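Local coordinates for ABC transporter (Caldanaerobius, PDB 4G68), which probably captures xylan-derived sugars outside the cell, as a bacterial extracellular solute-binding protein does, and hands them to a membrane transporter for uptake, at residues Q124-G129 with W416-S421; E102-K107 with D223-M228; P120-T125 with L347-N352. One frame throughout, in Å; residues are numbered along the deposited sequence.

Interaction 1: Q124-G129 with W416-S421; sequences QTWAGG and WDIYLS. With XYP (beta-D-xylopyranose), chain D; XYP (beta-D-xylopyranose), chain B.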
loop_
_atom_site.group_PDB
_atom_site.type_symbol
_atom_site.label_atom_id
_atom_site.label_comp_id
_atom_site.label_asym_id
_atom_site.label_seq_id
_atom_site.Cartn_x
_atom_site.Cartn_y
_atom_site.Cartn_z
ATOM N N GLN A 124 -7.643 0.526 -12.573
ATOM C CA GLN A 124 -7.158 0.126 -11.266
ATOM C C GLN A 124 -7.409 1.262 -10.288
ATOM O O GLN A 124 -7.424 2.416 -10.680
ATOM C CB GLN A 124 -5.679 -0.173 -11.359
ATOM C CG GLN A 124 -5.013 -0.623 -10.076
ATOM C CD GLN A 124 -3.514 -0.880 -10.201
ATOM O OE1 GLN A 124 -2.981 -0.897 -11.298
ATOM N NE2 GLN A 124 -2.853 -1.188 -9.074
ATOM N N THR A 125 -7.688 0.939 -9.020
ATOM C CA THR A 125 -7.985 1.979 -8.089
ATOM C C THR A 125 -7.620 1.453 -6.703
ATOM O O THR A 125 -7.228 0.279 -6.553
ATOM C CB THR A 125 -9.479 2.395 -8.132
ATOM O OG1 THR A 125 -9.649 3.557 -7.358
ATOM C CG2 THR A 125 -10.395 1.298 -7.543
ATOM N N TRP A 126 -7.758 2.337 -5.754
ATOM C CA TRP A 126 -7.674 2.004 -4.336
ATOM C C TRP A 126 -9.039 2.124 -3.749
ATOM O O TRP A 126 -9.682 3.164 -3.849
ATOM C CB TRP A 126 -6.712 2.973 -3.585
ATOM C CG TRP A 126 -5.266 2.747 -4.063
ATOM C CD1 TRP A 126 -4.353 1.791 -3.663
ATOM C CD2 TRP A 126 -4.606 3.492 -5.098
ATOM N NE1 TRP A 126 -3.174 1.907 -4.364
ATOM C CE2 TRP A 126 -3.256 2.945 -5.211
ATOM C CE3 TRP A 126 -4.978 4.585 -5.894
ATOM C CZ2 TRP A 126 -2.366 3.400 -6.129
ATOM C CZ3 TRP A 126 -4.042 5.093 -6.802
ATOM C CH2 TRP A 126 -2.745 4.523 -6.880
ATOM N N ALA A 127 -9.517 1.013 -3.176
ATOM C CA ALA A 127 -10.889 1.000 -2.606
ATOM C C ALA A 127 -10.930 1.754 -1.308
ATOM O O ALA A 127 -9.883 1.896 -0.658
ATOM C CB ALA A 127 -11.347 -0.451 -2.391
ATOM N N GLY A 128 -12.152 2.141 -0.868
ATOM C CA GLY A 128 -12.331 3.027 0.292
ATOM C C GLY A 128 -12.389 4.467 -0.083
ATOM O O GLY A 128 -13.034 4.874 -1.083
ATOM N N GLY A 129 -11.735 5.307 0.727
ATOM C CA GLY A 129 -11.845 6.695 0.515
ATOM C C GLY A 129 -11.407 7.255 -0.801
ATOM O O GLY A 129 -11.992 8.193 -1.318
ATOM N N TRP A 416 -3.624 6.243 5.522
ATOM C CA TRP A 416 -4.597 7.255 5.697
ATOM C C TRP A 416 -4.922 7.973 4.393
ATOM O O TRP A 416 -5.984 8.581 4.283
ATOM C CB TRP A 416 -4.132 8.281 6.741
ATOM C CG TRP A 416 -4.104 7.713 8.149
ATOM C CD1 TRP A 416 -4.043 6.356 8.581
ATOM C CD2 TRP A 416 -4.065 8.507 9.366
ATOM N NE1 TRP A 416 -3.954 6.314 9.948
ATOM C CE2 TRP A 416 -3.949 7.572 10.474
ATOM C CE3 TRP A 416 -4.080 9.888 9.627
ATOM C CZ2 TRP A 416 -3.908 8.009 11.822
ATOM C CZ3 TRP A 416 -4.016 10.303 10.964
ATOM C CH2 TRP A 416 -3.941 9.383 12.027
ATOM N N ASP A 417 -4.005 7.994 3.420
ATOM C CA ASP A 417 -4.304 8.686 2.144
ATOM C C ASP A 417 -5.153 7.842 1.164
ATOM O O ASP A 417 -5.504 8.364 0.087
ATOM C CB ASP A 417 -3.026 9.109 1.420
ATOM C CG ASP A 417 -2.178 7.890 0.938
ATOM O OD1 ASP A 417 -2.373 6.737 1.434
ATOM O OD2 ASP A 417 -1.324 8.109 0.021
ATOM N N ILE A 418 -5.523 6.618 1.565
ATOM C CA ILE A 418 -6.511 5.819 0.867
ATOM C C ILE A 418 -7.819 5.869 1.689
ATOM O O ILE A 418 -8.889 5.649 1.178
ATOM C CB ILE A 418 -6.095 4.294 0.859
ATOM C CG1 ILE A 418 -4.842 4.064 0.138
ATOM C CG2 ILE A 418 -7.213 3.367 0.337
ATOM C CD1 ILE A 418 -4.472 2.568 0.081
ATOM N N TYR A 419 -7.721 6.076 2.980
ATOM C CA TYR A 419 -8.920 6.039 3.795
ATOM C C TYR A 419 -9.570 7.408 3.721
ATOM O O TYR A 419 -10.811 7.493 3.495
ATOM C CB TYR A 419 -8.553 5.710 5.266
ATOM C CG TYR A 419 -9.811 5.424 6.069
ATOM C CD1 TYR A 419 -10.219 4.120 6.263
ATOM C CD2 TYR A 419 -10.570 6.459 6.624
ATOM C CE1 TYR A 419 -11.385 3.827 6.960
ATOM C CE2 TYR A 419 -11.745 6.193 7.337
ATOM C CZ TYR A 419 -12.108 4.868 7.521
ATOM O OH TYR A 419 -13.284 4.537 8.195
ATOM N N LEU A 420 -8.779 8.494 3.921
ATOM C CA LEU A 420 -9.257 9.870 3.657
ATOM C C LEU A 420 -9.418 10.108 2.128
ATOM O O LEU A 420 -8.933 9.314 1.338
ATOM C CB LEU A 420 -8.311 10.964 4.262
ATOM C CG LEU A 420 -8.031 10.787 5.773
ATOM C CD1 LEU A 420 -6.838 11.583 6.261
ATOM C CD2 LEU A 420 -9.285 11.157 6.599
ATOM N N SER A 421 -10.031 11.218 1.710
ATOM C CA SER A 421 -10.011 11.500 0.259
ATOM C C SER A 421 -9.524 12.867 0.062
ATOM O O SER A 421 -9.445 13.601 1.008
ATOM C CB SER A 421 -11.389 11.363 -0.425
ATOM O OG SER A 421 -12.422 11.778 0.429
HETATM C C1 XYP D . 0.026 2.907 -2.856
HETATM C C2 XYP D . -0.488 4.329 -3.061
HETATM C C3 XYP D . -0.405 5.056 -1.714
HETATM C C4 XYP D . -1.052 4.238 -0.567
HETATM C C5 XYP D . -0.614 2.745 -0.574
HETATM O O2 XYP D . 0.262 4.951 -4.084
HETATM O O3 XYP D . -1.059 6.331 -1.897
HETATM O O4 XYP D . -0.778 4.794 0.722
HETATM O O5 XYP D . -0.725 2.209 -1.888
HETATM C C1 XYP B . 2.075 -0.360 -6.277
HETATM C C2 XYP B . 0.899 -1.002 -5.536
HETATM C C3 XYP B . -0.064 0.155 -5.184
HETATM C C4 XYP B . 0.732 1.098 -4.311
HETATM C C5 XYP B . 1.985 1.592 -5.061
HETATM O O2 XYP B . 0.245 -1.867 -6.464
HETATM O O3 XYP B . -1.084 -0.476 -4.380
HETATM O O4 XYP B . -0.130 2.212 -4.056
HETATM O O5 XYP B . 2.779 0.444 -5.387
#
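The indole of Trp126 carries C2 of the chain D xylose over one face, 3.3 Å above the plane and shifted toward the rim, while C3 of the chain B xylose lies at its edge in the ring plane. Ile418 crosses the indole at about a right angle, its CD1 3.8 Å from Trp126 CD1. Such an aromatic platform beside hydrogen-bonding groups is characteristic of sugar pockets, here in the fold of the extracellular solute-binding proteins, where the end of strand 122-126 meets the short helix 416-419. Trp126 suits its place because it offers both a flat apolar surface and one N-H: NE1 donates to O3 of the chain B xylose at 3.2 Å (160° at the hydrogen) and only weakly to O4. Were Trp126 an alanine, O3 of the chain B xylose would probably lose its indole donor, and a gap would open between Ile418 CD1 and the chain D sugar. Across the pocket, Asp417 takes a sugar diol with both carboxylate oxygens, OD1 accepting from O4 and OD2 from O3 of the chain D xylose, each at 2.6 Å. Ile418 turns CG1 anti to its carbonyl carbon (chi1 -63°), which sends CD1 to the indole and leaves CG2 only 3.2 Å from Ala127 O, a buried oxygen with no partner in the model. Farther along the loop the backbones themselves meet at Gly129, where a CB would clash with Tyr419 O; without one, Gly129 CA makes a C-H...O contact to Tyr419 O at 3.3 Å.

Interaction 2: E102-K107 with D223-M228; sequences ENDAYK and DEWPGM. With XYP (beta-D-xylopyranose), chain D; XYP (beta-D-xylopyranose), chain B.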
loop_
_atom_site.group_PDB
_atom_site.type_symbol
_atom_site.label_atom_id
_atom_site.label_comp_id
_atom_site.label_asym_id
_atom_site.label_seq_id
_atom_site.Cartn_x
_atom_site.Cartn_y
_atom_site.Cartn_z
ATOM N N GLU A 102 2.982 5.510 -14.031
ATOM C CA GLU A 102 3.631 5.388 -12.728
ATOM C C GLU A 102 2.606 5.785 -11.596
ATOM O O GLU A 102 1.922 6.759 -11.706
ATOM C CB GLU A 102 4.906 6.211 -12.655
ATOM C CG GLU A 102 5.548 6.123 -11.262
ATOM C CD GLU A 102 5.031 7.171 -10.238
ATOM O OE1 GLU A 102 4.575 8.289 -10.675
ATOM O OE2 GLU A 102 5.218 6.969 -8.983
ATOM N N ASN A 103 2.607 4.994 -10.518
ATOM C CA ASN A 103 1.792 5.246 -9.321
ATOM C C ASN A 103 1.363 6.670 -9.027
ATOM O O ASN A 103 0.153 6.975 -9.045
ATOM C CB ASN A 103 2.570 4.605 -8.125
ATOM C CG ASN A 103 1.881 4.768 -6.780
ATOM O OD1 ASN A 103 0.690 4.604 -6.660
ATOM N ND2 ASN A 103 2.667 5.053 -5.737
ATOM N N ASP A 104 2.327 7.537 -8.673
ATOM C CA ASP A 104 1.868 8.869 -8.231
ATOM C C ASP A 104 1.270 9.695 -9.398
ATOM O O ASP A 104 0.264 10.420 -9.217
ATOM C CB ASP A 104 2.969 9.576 -7.462
ATOM C CG ASP A 104 3.040 9.081 -6.060
ATOM O OD1 ASP A 104 2.028 9.263 -5.330
ATOM O OD2 ASP A 104 3.998 8.381 -5.776
ATOM N N ALA A 105 1.811 9.541 -10.597
ATOM C CA ALA A 105 1.175 10.240 -11.786
ATOM C C ALA A 105 -0.183 9.606 -12.139
ATOM O O ALA A 105 -1.075 10.265 -12.681
ATOM C CB ALA A 105 2.088 10.155 -12.965
ATOM N N TYR A 106 -0.342 8.317 -11.797
ATOM C CA TYR A 106 -1.609 7.630 -12.098
ATOM C C TYR A 106 -2.738 8.170 -11.256
ATOM O O TYR A 106 -3.835 8.354 -11.741
ATOM C CB TYR A 106 -1.437 6.127 -11.845
ATOM C CG TYR A 106 -2.696 5.361 -12.100
ATOM C CD1 TYR A 106 -2.974 4.897 -13.334
ATOM C CD2 TYR A 106 -3.614 5.045 -11.070
ATOM C CE1 TYR A 106 -4.126 4.162 -13.591
ATOM C CE2 TYR A 106 -4.810 4.370 -11.337
ATOM C CZ TYR A 106 -5.024 3.861 -12.599
ATOM O OH TYR A 106 -6.212 3.210 -12.955
ATOM N N LYS A 107 -2.460 8.463 -9.983
ATOM C CA LYS A 107 -3.501 9.126 -9.164
ATOM C C LYS A 107 -4.013 10.383 -9.834
ATOM O O LYS A 107 -5.245 10.585 -9.937
ATOM C CB LYS A 107 -2.893 9.559 -7.824
ATOM C CG LYS A 107 -2.368 8.353 -7.074
ATOM C CD LYS A 107 -1.522 8.809 -5.869
ATOM C CE LYS A 107 -1.015 7.537 -5.216
ATOM N NZ LYS A 107 0.016 7.847 -4.115
ATOM N N ASP A 223 7.350 11.933 -2.720
ATOM C CA ASP A 223 5.953 11.801 -3.005
ATOM C C ASP A 223 5.054 11.679 -1.763
ATOM O O ASP A 223 3.837 11.572 -1.879
ATOM C CB ASP A 223 5.684 10.688 -4.030
ATOM C CG ASP A 223 6.294 10.954 -5.363
ATOM O OD1 ASP A 223 5.960 12.008 -5.997
ATOM O OD2 ASP A 223 7.098 10.088 -5.801
ATOM N N GLU A 224 5.680 11.755 -0.574
ATOM C CA GLU A 224 5.025 11.953 0.717
ATOM C C GLU A 224 4.308 10.731 1.304
ATOM O O GLU A 224 4.409 10.467 2.536
ATOM C CB GLU A 224 4.077 13.159 0.658
ATOM C CG GLU A 224 4.854 14.464 0.315
ATOM C CD GLU A 224 4.053 15.732 0.632
ATOM O OE1 GLU A 224 2.816 15.669 0.811
ATOM O OE2 GLU A 224 4.717 16.839 0.664
ATOM N N TRP A 225 3.645 9.944 0.466
ATOM C CA TRP A 225 2.924 8.814 1.000
ATOM C C TRP A 225 3.855 7.703 1.618
ATOM O O TRP A 225 3.483 7.111 2.585
ATOM C CB TRP A 225 1.920 8.279 -0.053
ATOM C CG TRP A 225 2.574 7.626 -1.211
ATOM C CD1 TRP A 225 2.908 8.175 -2.456
ATOM C CD2 TRP A 225 3.088 6.247 -1.220
ATOM N NE1 TRP A 225 3.575 7.271 -3.234
ATOM C CE2 TRP A 225 3.718 6.064 -2.522
ATOM C CE3 TRP A 225 3.132 5.170 -0.253
ATOM C CZ2 TRP A 225 4.307 4.836 -2.911
ATOM C CZ3 TRP A 225 3.777 3.946 -0.661
ATOM C CH2 TRP A 225 4.349 3.795 -1.980
ATOM N N PRO A 226 5.086 7.517 1.096
ATOM C CA PRO A 226 5.893 6.442 1.748
ATOM C C PRO A 226 6.298 6.744 3.171
ATOM O O PRO A 226 6.234 5.859 4.040
ATOM C CB PRO A 226 7.135 6.364 0.872
ATOM C CG PRO A 226 6.641 6.818 -0.524
ATOM C CD PRO A 226 5.719 7.960 -0.167
ATOM N N GLY A 227 6.649 7.988 3.438
ATOM C CA GLY A 227 6.953 8.427 4.820
ATOM C C GLY A 227 5.700 8.443 5.692
ATOM O O GLY A 227 5.746 8.159 6.876
HETATM N N MSE A 228 4.581 8.826 5.147
HETATM C CA MSE A 228 3.321 8.774 5.848
HETATM C C MSE A 228 3.017 7.404 6.385
HETATM O O MSE A 228 2.426 7.356 7.447
HETATM C CB MSE A 228 2.212 9.223 4.897
HETATM C CG MSE A 228 0.880 9.457 5.547
HETATM SE SE MSE A 228 -0.497 9.120 4.104
HETATM C CE MSE A 228 0.013 7.186 3.914
HETATM C C1 XYP D . 0.026 2.907 -2.856
HETATM C C2 XYP D . -0.488 4.329 -3.061
HETATM C C3 XYP D . -0.405 5.056 -1.714
HETATM C C4 XYP D . -1.052 4.238 -0.567
HETATM C C5 XYP D . -0.614 2.745 -0.574
HETATM O O2 XYP D . 0.262 4.951 -4.084
HETATM O O3 XYP D . -1.059 6.331 -1.897
HETATM O O4 XYP D . -0.778 4.794 0.722
HETATM O O5 XYP D . -0.725 2.209 -1.888
HETATM C C1 XYP B . 2.075 -0.360 -6.277
HETATM C C2 XYP B . 0.899 -1.002 -5.536
HETATM C C3 XYP B . -0.064 0.155 -5.184
HETATM C C4 XYP B . 0.732 1.098 -4.311
HETATM C C5 XYP B . 1.985 1.592 -5.061
HETATM O O2 XYP B . 0.245 -1.867 -6.464
HETATM O O3 XYP B . -1.084 -0.476 -4.380
HETATM O O4 XYP B . -0.130 2.212 -4.056
HETATM O O5 XYP B . 2.779 0.444 -5.387
#
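Lys107 NZ is gripped from several directions: it forms a salt bridge with Asp104 OD1 at 2.7 Å, donates hydrogen bonds to O2 and O3 of the chain D xylose, and makes an off-centre cation-pi contact with Trp225, 3.8 Å from the centroid of the five-membered ring. The lysine chain runs extended beyond CG, and this carries its charge from helix 103-115 to the sugar. Asn103 holds the same O2 with both ends of its amide, OD1 accepting from O2 at 2.6 Å and ND2 donating to it. An asparagine suits this spot because one flat group can both donate and accept a hydrogen bond. The amide stands almost upright to the indole, with ND2 3.3 Å from Trp225 CZ2.

Trp225 forms the aromatic platform so common in carbohydrate-binding sites. Its ring lies between Pro226 CD on one face and C3 of the chain D xylose on the other, C3 being 3.6 Å above the plane and offset toward the rim. In this solute-binding protein fold the first turns of helices 103-115 and 225-239 meet beside the sugar. With CG placed between the backbone N and the carbonyl carbon (chi1 70°), the indole turns its N-H edge to Asp104: NE1 donates to the syn lone pair of OD2 at 2.8 Å (154° at the hydrogen), and OD2 lies nearly in the ring plane. Asp104 thus fixes both the lysine and the tryptophan that touch the sugar, a second-shell role. Its carboxylate also stacks on that of Asp223, the planes 28° apart and OD2 to OD2 3.5 Å, a like-charge approach that Lys107 probably eases. Glu102, at the N-cap of helix 103-115, accepts from Asp104 N and Ala105 N through its carboxylate oxygens.

Interaction 3: P120-T125 with L347-N352; sequences PDIFQT and LMVSAN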
loop_
_atom_site.group_PDB
_atom_site.type_symbol
_atom_site.label_atom_id
_atom_site.label_comp_id
_atom_site.label_asym_id
_atom_site.label_seq_id
_atom_site.Cartn_x
_atom_site.Cartn_y
_atom_site.Cartn_z
ATOM N N PRO A 120 -11.274 5.202 -18.635
ATOM C CA PRO A 120 -11.283 4.012 -19.444
ATOM C C PRO A 120 -12.401 3.083 -19.032
ATOM O O PRO A 120 -13.106 3.308 -18.018
ATOM C CB PRO A 120 -9.926 3.365 -19.166
ATOM C CG PRO A 120 -9.716 3.731 -17.705
ATOM C CD PRO A 120 -10.184 5.174 -17.618
ATOM N N ASP A 121 -12.638 2.083 -19.876
ATOM C CA ASP A 121 -13.595 1.041 -19.510
ATOM C C ASP A 121 -13.300 0.409 -18.163
ATOM O O ASP A 121 -14.227 0.236 -17.343
ATOM C CB ASP A 121 -13.681 -0.040 -20.596
ATOM C CG ASP A 121 -14.165 0.502 -21.875
ATOM O OD1 ASP A 121 -15.375 0.833 -21.974
ATOM O OD2 ASP A 121 -13.358 0.574 -22.818
ATOM N N ILE A 122 -12.032 0.128 -17.915
ATOM C CA ILE A 122 -11.592 -0.563 -16.660
ATOM C C ILE A 122 -10.405 0.150 -16.111
ATOM O O ILE A 122 -9.486 0.468 -16.859
ATOM C CB ILE A 122 -11.135 -1.979 -16.926
ATOM C CG1 ILE A 122 -12.283 -2.723 -17.696
ATOM C CG2 ILE A 122 -10.773 -2.712 -15.599
ATOM C CD1 ILE A 122 -11.859 -4.062 -18.272
ATOM N N PHE A 123 -10.390 0.409 -14.809
ATOM C CA PHE A 123 -9.274 1.117 -14.227
ATOM C C PHE A 123 -8.935 0.522 -12.867
ATOM O O PHE A 123 -9.841 0.114 -12.097
ATOM C CB PHE A 123 -9.546 2.684 -14.134
ATOM C CG PHE A 123 -10.730 3.065 -13.305
ATOM C CD1 PHE A 123 -10.555 3.379 -11.927
ATOM C CD2 PHE A 123 -11.982 3.211 -13.871
ATOM C CE1 PHE A 123 -11.651 3.773 -11.147
ATOM C CE2 PHE A 123 -13.088 3.621 -13.109
ATOM C CZ PHE A 123 -12.922 3.950 -11.752
ATOM N N GLN A 124 -7.643 0.526 -12.573
ATOM C CA GLN A 124 -7.158 0.126 -11.266
ATOM C C GLN A 124 -7.409 1.262 -10.288
ATOM O O GLN A 124 -7.424 2.416 -10.680
ATOM C CB GLN A 124 -5.679 -0.173 -11.359
ATOM C CG GLN A 124 -5.013 -0.623 -10.076
ATOM C CD GLN A 124 -3.514 -0.880 -10.201
ATOM O OE1 GLN A 124 -2.981 -0.897 -11.298
ATOM N NE2 GLN A 124 -2.853 -1.188 -9.074
ATOM N N THR A 125 -7.688 0.939 -9.020
ATOM C CA THR A 125 -7.985 1.979 -8.089
ATOM C C THR A 125 -7.620 1.453 -6.703
ATOM O O THR A 125 -7.228 0.279 -6.553
ATOM C CB THR A 125 -9.479 2.395 -8.132
ATOM O OG1 THR A 125 -9.649 3.557 -7.358
ATOM C CG2 THR A 125 -10.395 1.298 -7.543
ATOM N N LEU A 347 -10.249 -3.355 -9.242
ATOM C CA LEU A 347 -10.599 -2.808 -10.573
ATOM C C LEU A 347 -12.002 -2.314 -10.580
ATOM O O LEU A 347 -12.860 -2.933 -9.953
ATOM C CB LEU A 347 -10.415 -3.900 -11.648
ATOM C CG LEU A 347 -9.052 -4.613 -11.687
ATOM C CD1 LEU A 347 -9.051 -5.569 -12.903
ATOM C CD2 LEU A 347 -7.942 -3.588 -11.971
HETATM N N MSE A 348 -12.225 -1.127 -11.200
HETATM C CA MSE A 348 -13.548 -0.651 -11.370
HETATM C C MSE A 348 -13.859 -0.511 -12.842
HETATM O O MSE A 348 -12.990 -0.300 -13.693
HETATM C CB MSE A 348 -13.768 0.661 -10.599
HETATM C CG MSE A 348 -13.825 0.476 -9.100
HETATM SE SE MSE A 348 -14.040 2.170 -8.159
HETATM C CE MSE A 348 -14.220 1.388 -6.361
ATOM N N VAL A 349 -15.165 -0.536 -13.138
ATOM C CA VAL A 349 -15.650 -0.282 -14.491
ATOM C C VAL A 349 -16.375 1.080 -14.562
ATOM O O VAL A 349 -17.198 1.486 -13.674
ATOM C CB VAL A 349 -16.618 -1.391 -14.941
ATOM C CG1 VAL A 349 -17.344 -1.009 -16.282
ATOM C CG2 VAL A 349 -15.854 -2.714 -14.973
ATOM N N SER A 350 -16.103 1.814 -15.635
ATOM C CA SER A 350 -16.700 3.167 -15.769
ATOM C C SER A 350 -18.192 3.074 -16.051
ATOM O O SER A 350 -18.574 2.215 -16.877
ATOM C CB SER A 350 -16.060 3.960 -16.919
ATOM O OG SER A 350 -14.864 4.560 -16.389
ATOM N N ALA A 351 -18.997 3.902 -15.378
ATOM C CA ALA A 351 -20.448 3.917 -15.548
ATOM C C ALA A 351 -20.837 4.288 -16.996
ATOM O O ALA A 351 -21.903 3.881 -17.481
ATOM C CB ALA A 351 -21.136 4.877 -14.586
ATOM N N ASN A 352 -19.986 5.073 -17.637
ATOM C CA ASN A 352 -20.238 5.476 -19.018
ATOM C C ASN A 352 -19.586 4.557 -20.090
ATOM O O ASN A 352 -19.490 4.948 -21.254
ATOM C CB ASN A 352 -19.837 6.959 -19.221
ATOM C CG ASN A 352 -18.314 7.180 -19.391
ATOM O OD1 ASN A 352 -17.489 6.331 -19.053
ATOM N ND2 ASN A 352 -17.943 8.367 -19.900
#
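Met348, a selenomethionine, sets its CB over the face of the Phe123 ring, 3.6 Å from CZ. The next atom, CG, lies anti to the carbonyl carbon (chi1 -72°) and passes Thr125 CG2 at 3.9 Å. SE follows at 3.8 Å from the same methyl and stands obliquely to the phenyl ring, 5.1 Å from its centroid, a Met-aromatic contact. At the tip CE still touches Thr125 CG2, at 4.0 Å. A long, unbranched chain suits this place, since it can pass from the ring of one residue to the methyl two positions on.

Phe123 and Met348 put their side chains on the same face of an antiparallel strand pair, 122-125 with 347-349, within the mixed sheet of the solute-binding protein. They form the hydrogen-bonded pair: Met348 N donates to Phe123 O at 2.8 Å, and Phe123 N to Met348 O at 2.9 Å. Beyond Phe123 lies helix 103-115, whose Tyr106 and Ile110 pack against the Phe123 side chain. On the sheet's other face Ile122, Leu347 and Val349 supply branched and apolar bulk against helix 356-377. Next along the chain, Ser350 N donates to Asp121 O and its hydroxyl OG to Pro120 O at 2.7 Å. That same OG lies at the edge of the Phe123 ring, near its plane.

All three contacts are buried, but interactions 1 and 2 lie nearer the centre of the chain and line the sugar pocket, whereas interaction 3 sits farther out. Both pocket contacts set an indole against the chain D xylose and surround it with polar groups; interaction 2 adds a lysine, with its salt bridge and cation-pi contact, where interaction 1 has the Asp417 carboxylate and close glycine backbone. Interaction 3 is instead sheet pairing with apolar packing on its faces. It shares Gln124 and Thr125 with interaction 1, so the strand that pairs at Ile122 to Gln124 goes on to deliver Trp126 to the ligand. Helix 103-115 precedes this strand, and Tyr106 OH probably hydrogen-bonds Gln124 O, joining interaction 2 to both others.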